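Putative uncharacterized protein PH0242 (Pyrococcus horikoshii, PDB 3VU1) is a calcium-holding, strand-rich C-terminal globular domain of an archaeal oligosaccharyltransferase of the AglB family. Local coordinates at residues 95-98 against 99-103; 135-138 against 139-142; 156-160 against 161-165; 210-213 against 214-217. One frame throughout, in Å; residues are numbered along the deposited sequence.

Contact 1. Residues 95-98 against 99-103; sequences AKFN and AISYL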
loop_
_atom_site.group_PDB
_atom_site.type_symbol
_atom_site.label_atom_id
_atom_site.label_comp_id
_atom_site.label_asym_id
_atom_site.label_seq_id
_atom_site.Cartn_x
_atom_site.Cartn_y
_atom_site.Cartn_z
ATOM N N ALA A 95 14.468 11.725 2.217
ATOM C CA ALA A 95 14.716 13.180 2.312
ATOM C C ALA A 95 13.437 13.949 2.619
ATOM O O ALA A 95 13.499 15.025 3.172
ATOM C CB ALA A 95 15.351 13.724 1.035
ATOM N N LYS A 96 12.285 13.401 2.242
ATOM C CA LYS A 96 11.024 14.037 2.576
ATOM C C LYS A 96 10.364 13.428 3.815
ATOM O O LYS A 96 9.212 13.762 4.143
ATOM C CB LYS A 96 10.073 13.994 1.380
ATOM C CG LYS A 96 10.481 14.957 0.302
ATOM C CD LYS A 96 9.729 14.769 -0.991
ATOM C CE LYS A 96 9.995 16.014 -1.809
ATOM N NZ LYS A 96 9.010 16.233 -2.887
ATOM N N PHE A 97 11.083 12.557 4.522
ATOM C CA PHE A 97 10.388 11.752 5.508
ATOM C C PHE A 97 9.835 12.457 6.746
ATOM O O PHE A 97 8.854 11.978 7.305
ATOM C CB PHE A 97 11.116 10.452 5.855
ATOM C CG PHE A 97 10.164 9.304 6.105
ATOM C CD1 PHE A 97 9.462 8.721 5.045
ATOM C CD2 PHE A 97 9.932 8.835 7.387
ATOM C CE1 PHE A 97 8.556 7.696 5.263
ATOM C CE2 PHE A 97 9.054 7.795 7.602
ATOM C CZ PHE A 97 8.358 7.235 6.544
ATOM N N ASN A 98 10.408 13.585 7.155
ATOM C CA ASN A 98 9.801 14.370 8.234
ATOM C C ASN A 98 8.411 14.840 7.827
ATOM O O ASN A 98 7.455 14.669 8.573
ATOM C CB ASN A 98 10.656 15.574 8.620
ATOM C CG ASN A 98 11.766 15.222 9.604
ATOM O OD1 ASN A 98 12.042 16.016 10.507
ATOM N ND2 ASN A 98 12.407 14.039 9.451
ATOM N N ALA A 99 8.285 15.380 6.616
ATOM C CA ALA A 99 6.982 15.840 6.154
ATOM C C ALA A 99 5.997 14.687 6.156
ATOM O O ALA A 99 4.870 14.847 6.673
ATOM C CB ALA A 99 7.064 16.502 4.782
ATOM N N ILE A 100 6.409 13.554 5.564
ATOM C CA ILE A 100 5.559 12.382 5.464
ATOM C C ILE A 100 5.203 11.902 6.857
ATOM O O ILE A 100 4.048 11.590 7.115
ATOM C CB ILE A 100 6.227 11.230 4.689
ATOM C CG1 ILE A 100 6.605 11.691 3.262
ATOM C CG2 ILE A 100 5.319 9.992 4.659
ATOM C CD1 ILE A 100 7.451 10.710 2.474
ATOM N N SER A 101 6.173 11.854 7.764
ATOM C CA SER A 101 5.886 11.419 9.130
ATOM C C SER A 101 4.869 12.330 9.813
ATOM O O SER A 101 3.910 11.848 10.468
ATOM C CB SER A 101 7.143 11.352 9.964
ATOM O OG SER A 101 8.032 10.413 9.407
ATOM N N TYR A 102 5.073 13.641 9.656
ATOM C CA TYR A 102 4.151 14.622 10.233
ATOM C C TYR A 102 2.771 14.443 9.651
ATOM O O TYR A 102 1.818 14.206 10.397
ATOM C CB TYR A 102 4.632 16.068 10.069
ATOM C CG TYR A 102 3.717 17.084 10.735
ATOM C CD1 TYR A 102 3.383 16.970 12.079
ATOM C CD2 TYR A 102 3.193 18.161 10.020
ATOM C CE1 TYR A 102 2.564 17.884 12.688
ATOM C CE2 TYR A 102 2.367 19.085 10.623
ATOM C CZ TYR A 102 2.054 18.939 11.962
ATOM O OH TYR A 102 1.233 19.859 12.593
ATOM N N LEU A 103 2.677 14.501 8.331
ATOM C CA LEU A 103 1.396 14.420 7.671
ATOM C C LEU A 103 0.671 13.106 7.907
ATOM O O LEU A 103 -0.543 13.067 7.751
ATOM C CB LEU A 103 1.533 14.694 6.188
ATOM C CG LEU A 103 1.972 16.102 5.753
ATOM C CD1 LEU A 103 2.340 16.085 4.279
ATOM C CD2 LEU A 103 0.882 17.137 6.025
#
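Ser101 turns its hydroxyl back beside its own backbone N (chi1 -61°), which carries OG to the carbonyl of Phe97 one helical turn earlier. Ile100 places CG1 likewise (chi1 -58°), and its ethyl branch then runs back toward the Phe97 ring. Phe97 O is gripped twice by one residue, by Ser101 N and by Ser101 OG, each at 2.7 Å. The two donors arrive from opposite faces of the carbonyl plane, the N-H only tilted from it and the hydroxyl above it. A small serine suits this buried place because the helix itself satisfies its OH. The same OG lies obliquely to the ring, 3.2 Å from Phe97 CD2. Further round the rim, on the same side of the ring plane, Phe97 and Ile100 cross at about a right angle, with Phe97 CD1 3.8 Å from Ile100 CD1; the branched Ile100 also packs on Ala65 and Leu68 of helix 60-69. Lys96, at the N-cap, gives its carbonyl to Ile100 N at 3.1 Å, and its long chain leads the charge away from the helix, past Trp34. This is the opening turn of an alpha helix, with a serine hydroxyl folded back onto the carbonyl four residues before it.

Contact 2. Residues 135-138 against 139-142; sequences YVNP and YARI
Asn137 and Ile142 face each other as an antiparallel hydrogen-bonded pair, their side chains leaving the same face of the sheet with Asn137 CB 4.4 Å from Ile142 CB. From there they diverge. The Asn137 amide, its CG anti to the backbone N (chi1 -174°), leans toward the turn, and the small Ala140 sets its methyl over the flat face of that amide, its CB 4.0 Å from Asn137 CG. Ile142 leads away instead, and its branches pack on Leu126. Asparagine suits the place because its two ends do different work: OD1 accepts from Ala140 N at 3.3 Å, with the N-H above the amide's carbonyl plane, while ND2 donates to Leu127 O. Two backbone bonds, each 3.0 Å, tie Asn137 N to Ile142 O and Ile142 N to Asn137 O. Pro138 begins a type I turn, with Tyr139 and Ala140 as its middle residues; Arg141 N bonds to Pro138 O at 2.8 Å. Arg141 then takes a positive phi of 58°, a place more often held by glycine, and extends its chain outward from the surface. Arg141 and Ile142 both face Asn137, the pattern of a beta hairpin whose type I turn leads into a G1 beta bulge.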
loop_
_atom_site.group_PDB
_atom_site.type_symbol
_atom_site.label_atom_id
_atom_site.label_comp_id
_atom_site.label_asym_id
_atom_site.label_seq_id
_atom_site.Cartn_x
_atom_site.Cartn_y
_atom_site.Cartn_z
ATOM N N TYR A 135 29.790 1.731 7.817
ATOM C CA TYR A 135 28.770 2.466 7.069
ATOM C C TYR A 135 28.929 3.961 7.230
ATOM O O TYR A 135 28.988 4.454 8.358
ATOM C CB TYR A 135 27.398 2.107 7.602
ATOM C CG TYR A 135 26.989 0.692 7.348
ATOM C CD1 TYR A 135 27.291 -0.312 8.268
ATOM C CD2 TYR A 135 26.293 0.358 6.186
ATOM C CE1 TYR A 135 26.921 -1.614 8.031
ATOM C CE2 TYR A 135 25.913 -0.941 5.942
ATOM C CZ TYR A 135 26.238 -1.917 6.865
ATOM O OH TYR A 135 25.850 -3.197 6.618
ATOM N N VAL A 136 28.952 4.677 6.110
ATOM C CA VAL A 136 29.275 6.100 6.119
ATOM C C VAL A 136 28.230 6.974 5.447
ATOM O O VAL A 136 27.551 6.541 4.495
ATOM C CB VAL A 136 30.641 6.409 5.421
ATOM C CG1 VAL A 136 31.814 5.944 6.267
ATOM C CG2 VAL A 136 30.711 5.826 4.011
ATOM N N ASN A 137 28.117 8.195 5.978
ATOM C CA ASN A 137 27.505 9.339 5.303
ATOM C C ASN A 137 28.358 10.594 5.583
ATOM O O ASN A 137 28.179 11.281 6.606
ATOM C CB ASN A 137 26.039 9.535 5.728
ATOM C CG ASN A 137 25.313 10.643 4.943
ATOM O OD1 ASN A 137 25.924 11.566 4.368
ATOM N ND2 ASN A 137 23.998 10.564 4.939
ATOM N N PRO A 138 29.312 10.877 4.678
ATOM C CA PRO A 138 30.164 12.048 4.738
ATOM C C PRO A 138 29.410 13.343 5.050
ATOM O O PRO A 138 29.791 14.043 5.995
ATOM C CB PRO A 138 30.754 12.122 3.319
ATOM C CG PRO A 138 30.023 11.097 2.503
ATOM C CD PRO A 138 29.648 10.052 3.505
ATOM N N TYR A 139 28.351 13.631 4.285
ATOM C CA TYR A 139 27.641 14.912 4.389
ATOM C C TYR A 139 27.059 15.131 5.784
ATOM O O TYR A 139 27.051 16.262 6.280
ATOM C CB TYR A 139 26.557 15.027 3.308
ATOM C CG TYR A 139 25.796 16.352 3.231
ATOM C CD1 TYR A 139 26.338 17.463 2.583
ATOM C CD2 TYR A 139 24.512 16.468 3.763
ATOM C CE1 TYR A 139 25.634 18.654 2.496
ATOM C CE2 TYR A 139 23.798 17.649 3.672
ATOM C CZ TYR A 139 24.357 18.735 3.033
ATOM O OH TYR A 139 23.632 19.903 2.955
ATOM N N ALA A 140 26.589 14.058 6.423
ATOM C CA ALA A 140 26.066 14.133 7.800
ATOM C C ALA A 140 27.133 13.826 8.839
ATOM O O ALA A 140 26.850 13.854 10.029
ATOM C CB ALA A 140 24.890 13.185 7.974
ATOM N N ARG A 141 28.354 13.516 8.382
ATOM C CA ARG A 141 29.507 13.178 9.247
ATOM C C ARG A 141 29.212 11.990 10.132
ATOM O O ARG A 141 29.449 12.033 11.340
ATOM C CB ARG A 141 29.965 14.374 10.096
ATOM C CG ARG A 141 30.598 15.494 9.280
ATOM C CD ARG A 141 30.987 16.678 10.148
ATOM N NE ARG A 141 31.032 17.912 9.360
ATOM C CZ ARG A 141 30.100 18.868 9.379
ATOM N NH1 ARG A 141 29.027 18.766 10.161
ATOM N NH2 ARG A 141 30.249 19.945 8.615
ATOM N N ILE A 142 28.686 10.932 9.522
ATOM C CA ILE A 142 28.266 9.755 10.268
ATOM C C ILE A 142 29.070 8.539 9.870
ATOM O O ILE A 142 29.322 8.315 8.675
ATOM C CB ILE A 142 26.740 9.467 10.104
ATOM C CG1 ILE A 142 25.923 10.578 10.767
ATOM C CG2 ILE A 142 26.369 8.121 10.703
ATOM C CD1 ILE A 142 24.528 10.181 11.177
#

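Contact 3. Residues 156-160 against 161-165; sequences AVNIG and QLECS
Glu163 sits across from Asn158 in a non-hydrogen-bonded antiparallel pair, and its side chain runs alongside that of Asn158, pointing the same way. Its CB lies by the amide, 3.1 Å from Asn158 ND2. CG continues past the same nitrogen, and the chain beyond it is extended, which brings CD and OE2 up against the methyl of Ala156, with CD 3.8 Å from Ala156 CB. At the tip the two oxygens part company. OE2 accepts a fairly straight bond from Asn158 ND2 (3.2 Å, 153° at the hydrogen), using its anti lone pair, and lies in the asparagine's amide plane; carboxylate and amide are turned 33° apart. OE1 forms a salt bridge with Arg154, so both ends of the carboxylate are engaged, which probably fixes its rotation and favours its charged form. A long acid suits this place because it can pass the asparagine and still reach the arginine.

Behind this polar face the backbones are bonded in the usual alternation: Val157 N meets Cys164 O at 2.9 Å, and Ile159 N meets Leu162 O at 3.0 Å. The return bond from Leu162 N to Ile159 O is weak, at 3.5 Å. Val157 and Cys164 share the other face, their CB atoms 4.4 Å apart beside Phe190, and Cys164 is joined to Cys184 by a disulfide. Gly160 takes a positive phi of 60°, readily available to glycine, and begins the reversal with Gln161. The whole is a two-residue beta hairpin closed by a type II' turn, in the Insert-domain sheet and linked by the disulfide to strand 183-184.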
loop_
_atom_site.group_PDB
_atom_site.type_symbol
_atom_site.label_atom_id
_atom_site.label_comp_id
_atom_site.label_asym_id
_atom_site.label_seq_id
_atom_site.Cartn_x
_atom_site.Cartn_y
_atom_site.Cartn_z
ATOM N N ALA A 156 28.017 1.154 17.255
ATOM C CA ALA A 156 28.420 2.518 17.551
ATOM C C ALA A 156 28.109 3.442 16.374
ATOM O O ALA A 156 28.541 3.202 15.247
ATOM C CB ALA A 156 29.901 2.575 17.899
ATOM N N VAL A 157 27.356 4.501 16.647
ATOM C CA VAL A 157 27.076 5.518 15.653
ATOM C C VAL A 157 27.844 6.743 16.084
ATOM O O VAL A 157 27.588 7.291 17.153
ATOM C CB VAL A 157 25.565 5.837 15.570
ATOM C CG1 VAL A 157 25.294 6.931 14.540
ATOM C CG2 VAL A 157 24.757 4.581 15.249
ATOM N N ASN A 158 28.806 7.153 15.260
ATOM C CA ASN A 158 29.604 8.353 15.520
ATOM C C ASN A 158 29.108 9.483 14.666
ATOM O O ASN A 158 29.021 9.360 13.428
ATOM C CB ASN A 158 31.090 8.114 15.238
ATOM C CG ASN A 158 31.642 6.920 15.992
ATOM O OD1 ASN A 158 32.193 6.002 15.393
ATOM N ND2 ASN A 158 31.480 6.915 17.310
ATOM N N ILE A 159 28.759 10.573 15.337
ATOM C CA ILE A 159 28.246 11.761 14.678
ATOM C C ILE A 159 29.125 12.893 15.145
ATOM O O ILE A 159 28.958 13.395 16.261
ATOM C CB ILE A 159 26.779 12.033 15.080
ATOM C CG1 ILE A 159 25.956 10.738 14.985
ATOM C CG2 ILE A 159 26.191 13.159 14.229
ATOM C CD1 ILE A 159 24.491 10.887 15.341
ATOM N N GLY A 160 30.077 13.284 14.303
ATOM C CA GLY A 160 31.164 14.164 14.742
ATOM C C GLY A 160 31.950 13.498 15.868
ATOM O O GLY A 160 32.267 12.301 15.811
ATOM N N GLN A 161 32.227 14.255 16.922
ATOM C CA GLN A 161 33.085 13.752 18.004
ATOM C C GLN A 161 32.365 12.823 18.996
ATOM O O GLN A 161 33.019 12.053 19.701
ATOM C CB GLN A 161 33.803 14.903 18.731
ATOM C CG GLN A 161 34.379 15.980 17.811
ATOM C CD GLN A 161 33.398 17.119 17.496
ATOM O OE1 GLN A 161 33.813 18.200 17.061
ATOM N NE2 GLN A 161 32.095 16.887 17.716
ATOM N N LEU A 162 31.034 12.877 19.030
ATOM C CA LEU A 162 30.242 12.052 19.963
ATOM C C LEU A 162 29.878 10.695 19.385
ATOM O O LEU A 162 29.622 10.561 18.195
ATOM C CB LEU A 162 28.994 12.802 20.501
ATOM C CG LEU A 162 28.124 13.771 19.650
ATOM C CD1 LEU A 162 26.811 14.092 20.361
ATOM C CD2 LEU A 162 28.815 15.077 19.218
ATOM N N GLU A 163 29.919 9.677 20.228
ATOM C CA GLU A 163 29.548 8.329 19.827
ATOM C C GLU A 163 28.198 7.979 20.436
ATOM O O GLU A 163 27.918 8.341 21.584
ATOM C CB GLU A 163 30.599 7.337 20.289
ATOM C CG GLU A 163 30.037 5.989 20.724
ATOM C CD GLU A 163 31.066 4.878 20.695
ATOM O OE1 GLU A 163 30.986 3.989 21.576
ATOM O OE2 GLU A 163 31.944 4.890 19.791
ATOM N N CYS A 164 27.360 7.273 19.679
ATOM C CA CYS A 164 25.983 7.048 20.115
ATOM C C CYS A 164 25.530 5.591 20.051
ATOM O O CYS A 164 25.930 4.831 19.163
ATOM C CB CYS A 164 25.027 7.987 19.372
ATOM S SG CYS A 164 25.426 9.761 19.547
ATOM N N SER A 165 24.706 5.208 21.020
ATOM C CA SER A 165 24.259 3.824 21.151
ATOM C C SER A 165 22.747 3.664 20.830
ATOM O O SER A 165 21.901 4.064 21.635
ATOM C CB SER A 165 24.596 3.291 22.555
ATOM O OG SER A 165 24.324 1.896 22.647
#

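Contact 4. Residues 210-213 against 214-217; sequences TSNF and VKLA
Lys215 reaches back past Asn212 to Thr210 at the N-terminal end of an alpha helix, helix 212-218, with Ser211 in the N-cap position. Backbone hydrogen bonds set the frame: Lys215 N to Ser211 O at 3.3 Å, Leu216 N to Asn212 O at 2.9 Å, and Ala217 N to Phe213 O at 2.7 Å, each spanning four residues.

The polar side-chain bonds gather on the lysine. Its chain is extended until the last bend (chi4 72°), which turns NZ in toward the residues before the helix. There NZ donates to Thr210 O at 2.7 Å and to Asn212 OD1 at 3.0 Å, while a salt bridge to Asp71 probably balances its charge. Lysine suits this buried place because its long chain can bring one ammonium to all three oxygens. Asp71 also receives the hydroxyl of Thr210, which probably helps to hold it beside the lysine. Asn212 works at both ends, since its ND2 is bonded to Phe67 O. The buried Ser211 OG is likewise satisfied by Val208 O, which ties the N-cap residue to the loop before it.

Van der Waals contacts make up the rest. The CG2 methyl of Val214 rests against the serine hydroxyl, 3.3 Å from Ser211 OG, and Leu216 packs on Phe233 of helix 228-235. The small Ala217, one turn on from Phe213, lets its methyl sit over one face of the ring in a CH-pi contact, with Ala217 CB 3.8 Å from the Phe213 ring centroid and 19° off the ring normal.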
loop_
_atom_site.group_PDB
_atom_site.type_symbol
_atom_site.label_atom_id
_atom_site.label_comp_id
_atom_site.label_asym_id
_atom_site.label_seq_id
_atom_site.Cartn_x
_atom_site.Cartn_y
_atom_site.Cartn_z
ATOM N N THR A 210 9.480 1.247 12.382
ATOM C CA THR A 210 8.810 0.132 11.707
ATOM C C THR A 210 7.779 0.569 10.664
ATOM O O THR A 210 6.891 -0.199 10.303
ATOM C CB THR A 210 8.163 -0.838 12.715
ATOM O OG1 THR A 210 7.207 -0.139 13.536
ATOM C CG2 THR A 210 9.246 -1.491 13.600
ATOM N N SER A 211 7.910 1.799 10.179
ATOM C CA SER A 211 7.000 2.360 9.178
ATOM C C SER A 211 7.007 1.501 7.928
ATOM O O SER A 211 8.034 0.900 7.588
ATOM C CB SER A 211 7.456 3.784 8.810
ATOM O OG SER A 211 8.785 3.771 8.279
ATOM N N ASN A 212 5.885 1.478 7.219
ATOM C CA ASN A 212 5.790 0.793 5.946
ATOM C C ASN A 212 6.799 1.253 4.881
ATOM O O ASN A 212 7.236 0.450 4.057
ATOM C CB ASN A 212 4.379 0.921 5.414
ATOM C CG ASN A 212 3.372 0.121 6.229
ATOM O OD1 ASN A 212 3.707 -0.884 6.842
ATOM N ND2 ASN A 212 2.133 0.590 6.260
ATOM N N PHE A 213 7.159 2.538 4.864
ATOM C CA PHE A 213 8.153 2.998 3.908
ATOM C C PHE A 213 9.505 2.293 4.109
ATOM O O PHE A 213 10.124 1.843 3.151
ATOM C CB PHE A 213 8.355 4.496 4.017
ATOM C CG PHE A 213 9.497 5.015 3.181
ATOM C CD1 PHE A 213 10.660 5.489 3.782
ATOM C CD2 PHE A 213 9.415 5.040 1.810
ATOM C CE1 PHE A 213 11.723 5.982 3.028
ATOM C CE2 PHE A 213 10.472 5.536 1.037
ATOM C CZ PHE A 213 11.625 6.003 1.640
ATOM N N VAL A 214 9.957 2.228 5.360
ATOM C CA VAL A 214 11.183 1.542 5.708
ATOM C C VAL A 214 11.135 0.090 5.219
ATOM O O VAL A 214 12.109 -0.387 4.646
ATOM C CB VAL A 214 11.424 1.608 7.230
ATOM C CG1 VAL A 214 12.437 0.570 7.650
ATOM C CG2 VAL A 214 11.907 2.990 7.646
ATOM N N LYS A 215 10.000 -0.597 5.409
ATOM C CA LYS A 215 9.847 -1.974 4.957
ATOM C C LYS A 215 9.961 -2.084 3.448
ATOM O O LYS A 215 10.698 -2.922 2.951
ATOM C CB LYS A 215 8.492 -2.579 5.357
ATOM C CG LYS A 215 8.149 -2.690 6.836
ATOM C CD LYS A 215 6.798 -3.421 6.956
ATOM C CE LYS A 215 6.207 -3.365 8.359
ATOM N NZ LYS A 215 5.669 -2.029 8.774
ATOM N N LEU A 216 9.207 -1.267 2.722
ATOM C CA LEU A 216 9.097 -1.409 1.274
ATOM C C LEU A 216 10.230 -0.744 0.495
ATOM O O LEU A 216 10.525 -1.164 -0.619
ATOM C CB LEU A 216 7.758 -0.865 0.768
ATOM C CG LEU A 216 6.447 -1.515 1.261
ATOM C CD1 LEU A 216 5.252 -0.661 0.854
ATOM C CD2 LEU A 216 6.264 -2.953 0.791
ATOM N N ALA A 217 10.838 0.301 1.059
ATOM C CA ALA A 217 11.989 0.959 0.424
ATOM C C ALA A 217 13.267 0.114 0.532
ATOM O O ALA A 217 14.073 0.079 -0.393
ATOM C CB ALA A 217 12.232 2.340 1.027
#

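Overall arrangement
Along the chain the four contacts follow in series; none nests within or crosses another. Contact 1 starts helix 97-103. Contact 2 then closes the hairpin between strands 134-137 and 142-148, and contact 3 the hairpin between 153-159 and 162-165. These two reach the same sheet, their centres about 11 Å apart: Ile142 packs on Val157 and Ile159, and Arg141 O probably accepts a hydrogen bond from Gly160 N. Contact 4, at the start of helix 212-218, returns to contact 1, where the rings of Phe97 and Phe213 meet with planes about 25° apart. Helix thus joins helix, and hairpin joins hairpin, while neither hairpin contact touches either helical one directly.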